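FOKI restriction endonuclease (Planomicrobium okeanokoites, PDB 2FOK) cuts double-stranded DNA as a type IIS restriction endonuclease, pairing DNA-recognition domains with a separate metal-dependent cleavage domain. Local coordinates at residues T308-I316 with I328-G336. Sequence-based numbering, arbitrary orientation.
Sequences TRRALILEI and IQDNLKKLG
Ile316 presses its side chain against Asn331 and the backbone of helix 325-334. CB points at the other helix and branches at once. CG2, anti to the backbone N, lies 3.6 Å from OD1 of Asn331 and also brushes the CB of that residue. The other branch, CG1, is anti to the carbonyl carbon (chi1 -62°) and extends on to CD1, which ends against backbone as much as side chain: 3.6 Å from Asn331 CB, 3.7 Å from Leu332 N and 3.9 Å from Ile328 O. Leu332 N and Ile328 O are hydrogen-bonded to each other within the helix, so the methyl packs on a backbone pair that is already satisfied. With an alanine here both outer branches are gone, which is likely to open a gap beside this turn and let the Asn331 side chain turn more freely.

One turn back, Leu312 meets Leu335 tip to tip, CD2 to CD1 at 4.0 Å, while its CB touches Leu332 CD2. Ile313 crosses Ile328 at about a right angle, their CG2 methyls 4.1 Å apart, and sets CG1 4.3 Å from Leu332 CG. Leu323 of the short strand 323-324 touches both Ile316 and Ile328. Past Leu335, helix 325-334 closes in a Schellman motif, with Gly336 at positive phi.

The axes of 308-316 and 328-334 approach to 10.1 Å, with their N-to-C directions 120° apart, joined by a short connection. Such an angled, apolar helix pair is consistent with the helix-turn-helix-like architecture of the FokI D3 domain, whose helix 341-352 flanks Ile313 and Arg309.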
loop_
_atom_site.group_PDB
_atom_site.type_symbol
_atom_site.label_atom_id
_atom_site.label_comp_id
_atom_site.label_asym_id
_atom_site.label_seq_id
_atom_site.Cartn_x
_atom_site.Cartn_y
_atom_site.Cartn_z
ATOM N N THR A 308 7.662 -1.208 -16.417
ATOM C CA THR A 308 7.744 -1.633 -17.804
ATOM C C THR A 308 7.328 -3.096 -17.950
ATOM O O THR A 308 6.505 -3.438 -18.805
ATOM C CB THR A 308 9.169 -1.452 -18.357
ATOM O OG1 THR A 308 9.630 -0.131 -18.052
ATOM C CG2 THR A 308 9.190 -1.644 -19.863
ATOM N N ARG A 309 7.894 -3.949 -17.103
ATOM C CA ARG A 309 7.590 -5.379 -17.117
ATOM C C ARG A 309 6.081 -5.631 -17.027
ATOM O O ARG A 309 5.528 -6.422 -17.788
ATOM C CB ARG A 309 8.314 -6.064 -15.956
ATOM C CG ARG A 309 8.465 -7.571 -16.088
ATOM C CD ARG A 309 8.203 -8.224 -14.737
ATOM N NE ARG A 309 9.395 -8.272 -13.898
ATOM C CZ ARG A 309 9.440 -7.984 -12.596
ATOM N NH1 ARG A 309 8.349 -7.613 -11.938
ATOM N NH2 ARG A 309 10.594 -8.084 -11.951
ATOM N N ARG A 310 5.413 -4.968 -16.089
ATOM C CA ARG A 310 3.972 -5.140 -15.961
ATOM C C ARG A 310 3.249 -4.520 -17.160
ATOM O O ARG A 310 2.211 -5.013 -17.574
ATOM C CB ARG A 310 3.482 -4.523 -14.651
ATOM C CG ARG A 310 3.770 -5.414 -13.445
ATOM C CD ARG A 310 3.670 -4.665 -12.115
ATOM N NE ARG A 310 4.096 -5.518 -11.010
ATOM C CZ ARG A 310 4.406 -5.084 -9.796
ATOM N NH1 ARG A 310 4.341 -3.795 -9.509
ATOM N NH2 ARG A 310 4.821 -5.941 -8.873
ATOM N N ALA A 311 3.813 -3.455 -17.725
ATOM C CA ALA A 311 3.208 -2.783 -18.880
ATOM C C ALA A 311 3.217 -3.691 -20.101
ATOM O O ALA A 311 2.224 -3.796 -20.825
ATOM C CB ALA A 311 3.962 -1.494 -19.193
ATOM N N LEU A 312 4.354 -4.339 -20.323
ATOM C CA LEU A 312 4.518 -5.249 -21.436
ATOM C C LEU A 312 3.676 -6.522 -21.292
ATOM O O LEU A 312 3.323 -7.145 -22.289
ATOM C CB LEU A 312 5.996 -5.601 -21.586
ATOM C CG LEU A 312 6.824 -4.412 -22.065
ATOM C CD1 LEU A 312 8.298 -4.758 -22.074
ATOM C CD2 LEU A 312 6.328 -4.011 -23.453
ATOM N N ILE A 313 3.364 -6.929 -20.065
ATOM C CA ILE A 313 2.538 -8.113 -19.905
ATOM C C ILE A 313 1.100 -7.737 -20.246
ATOM O O ILE A 313 0.360 -8.525 -20.829
ATOM C CB ILE A 313 2.584 -8.692 -18.470
ATOM C CG1 ILE A 313 4.018 -9.062 -18.078
ATOM C CG2 ILE A 313 1.751 -9.949 -18.412
ATOM C CD1 ILE A 313 4.234 -9.178 -16.560
ATOM N N LEU A 314 0.699 -6.529 -19.873
ATOM C CA LEU A 314 -0.643 -6.049 -20.175
ATOM C C LEU A 314 -0.827 -6.081 -21.698
ATOM O O LEU A 314 -1.830 -6.583 -22.203
ATOM C CB LEU A 314 -0.811 -4.607 -19.686
ATOM C CG LEU A 314 -2.027 -4.204 -18.842
ATOM C CD1 LEU A 314 -2.102 -2.688 -18.768
ATOM C CD2 LEU A 314 -3.301 -4.778 -19.417
ATOM N N GLU A 315 0.157 -5.542 -22.414
ATOM C CA GLU A 315 0.134 -5.468 -23.871
ATOM C C GLU A 315 -0.042 -6.815 -24.537
ATOM O O GLU A 315 -0.845 -6.958 -25.464
ATOM C CB GLU A 315 1.424 -4.847 -24.387
ATOM C CG GLU A 315 1.467 -3.340 -24.308
ATOM C CD GLU A 315 2.660 -2.778 -25.045
ATOM O OE1 GLU A 315 3.381 -3.577 -25.681
ATOM O OE2 GLU A 315 2.875 -1.548 -24.985
ATOM N N ILE A 316 0.725 -7.798 -24.075
ATOM C CA ILE A 316 0.667 -9.136 -24.638
ATOM C C ILE A 316 -0.732 -9.685 -24.489
ATOM O O ILE A 316 -1.311 -10.202 -25.444
ATOM C CB ILE A 316 1.683 -10.072 -23.952
ATOM C CG1 ILE A 316 3.107 -9.552 -24.190
ATOM C CG2 ILE A 316 1.571 -11.465 -24.516
ATOM C CD1 ILE A 316 4.204 -10.338 -23.467
ATOM N N ILE A 328 3.360 -16.388 -22.484
ATOM C CA ILE A 328 3.476 -14.999 -22.053
ATOM C C ILE A 328 4.933 -14.749 -21.705
ATOM O O ILE A 328 5.493 -13.711 -22.053
ATOM C CB ILE A 328 2.628 -14.708 -20.801
ATOM C CG1 ILE A 328 1.150 -14.637 -21.167
ATOM C CG2 ILE A 328 3.055 -13.381 -20.178
ATOM C CD1 ILE A 328 0.229 -14.849 -19.980
ATOM N N GLN A 329 5.537 -15.707 -21.009
ATOM C CA GLN A 329 6.934 -15.598 -20.606
ATOM C C GLN A 329 7.773 -15.588 -21.866
ATOM O O GLN A 329 8.773 -14.875 -21.964
ATOM C CB GLN A 329 7.336 -16.784 -19.723
ATOM C CG GLN A 329 8.842 -17.030 -19.663
ATOM C CD GLN A 329 9.195 -18.286 -18.901
ATOM O OE1 GLN A 329 8.584 -19.335 -19.096
ATOM N NE2 GLN A 329 10.189 -18.187 -18.031
ATOM N N ASP A 330 7.345 -16.400 -22.828
ATOM C CA ASP A 330 8.013 -16.503 -24.120
ATOM C C ASP A 330 7.950 -15.164 -24.861
ATOM O O ASP A 330 8.975 -14.645 -25.310
ATOM C CB ASP A 330 7.323 -17.572 -24.959
ATOM C CG ASP A 330 8.284 -18.595 -25.497
ATOM O OD1 ASP A 330 9.254 -18.195 -26.181
ATOM O OD2 ASP A 330 8.062 -19.795 -25.237
ATOM N N ASN A 331 6.740 -14.615 -24.987
ATOM C CA ASN A 331 6.533 -13.339 -25.671
ATOM C C ASN A 331 7.296 -12.229 -24.957
ATOM O O ASN A 331 7.807 -11.303 -25.589
ATOM C CB ASN A 331 5.040 -12.991 -25.716
ATOM C CG ASN A 331 4.328 -13.615 -26.906
ATOM O OD1 ASN A 331 3.091 -13.652 -26.957
ATOM N ND2 ASN A 331 5.107 -14.115 -27.873
ATOM N N LEU A 332 7.365 -12.332 -23.634
ATOM C CA LEU A 332 8.080 -11.365 -22.815
ATOM C C LEU A 332 9.580 -11.428 -23.111
ATOM O O LEU A 332 10.245 -10.400 -23.275
ATOM C CB LEU A 332 7.846 -11.671 -21.330
ATOM C CG LEU A 332 7.352 -10.589 -20.361
ATOM C CD1 LEU A 332 7.911 -10.912 -18.992
ATOM C CD2 LEU A 332 7.776 -9.181 -20.810
ATOM N N LYS A 333 10.116 -12.641 -23.161
ATOM C CA LYS A 333 11.542 -12.822 -23.423
ATOM C C LYS A 333 11.964 -12.178 -24.753
ATOM O O LYS A 333 13.027 -11.570 -24.847
ATOM C CB LYS A 333 11.886 -14.314 -23.426
ATOM C CG LYS A 333 13.111 -14.676 -22.602
ATOM C CD LYS A 333 14.001 -15.670 -23.354
ATOM C CE LYS A 333 15.298 -15.945 -22.595
ATOM N NZ LYS A 333 15.856 -17.275 -22.959
ATOM N N LYS A 334 11.128 -12.308 -25.775
ATOM C CA LYS A 334 11.442 -11.726 -27.069
ATOM C C LYS A 334 11.735 -10.235 -26.925
ATOM O O LYS A 334 12.570 -9.692 -27.646
ATOM C CB LYS A 334 10.279 -11.926 -28.044
ATOM C CG LYS A 334 10.703 -12.416 -29.426
ATOM C CD LYS A 334 10.100 -11.559 -30.545
ATOM C CE LYS A 334 9.411 -12.428 -31.605
ATOM N NZ LYS A 334 8.322 -11.720 -32.357
ATOM N N LEU A 335 11.047 -9.581 -25.991
ATOM C CA LEU A 335 11.226 -8.152 -25.766
ATOM C C LEU A 335 12.448 -7.815 -24.923
ATOM O O LEU A 335 12.700 -6.652 -24.630
ATOM C CB LEU A 335 9.980 -7.566 -25.112
ATOM C CG LEU A 335 8.670 -7.974 -25.787
ATOM C CD1 LEU A 335 7.485 -7.479 -24.961
ATOM C CD2 LEU A 335 8.627 -7.404 -27.200
ATOM N N GLY A 336 13.204 -8.828 -24.532
ATOM C CA GLY A 336 14.388 -8.583 -23.733
ATOM C C GLY A 336 14.138 -8.572 -22.240
ATOM O O GLY A 336 14.880 -7.940 -21.493
#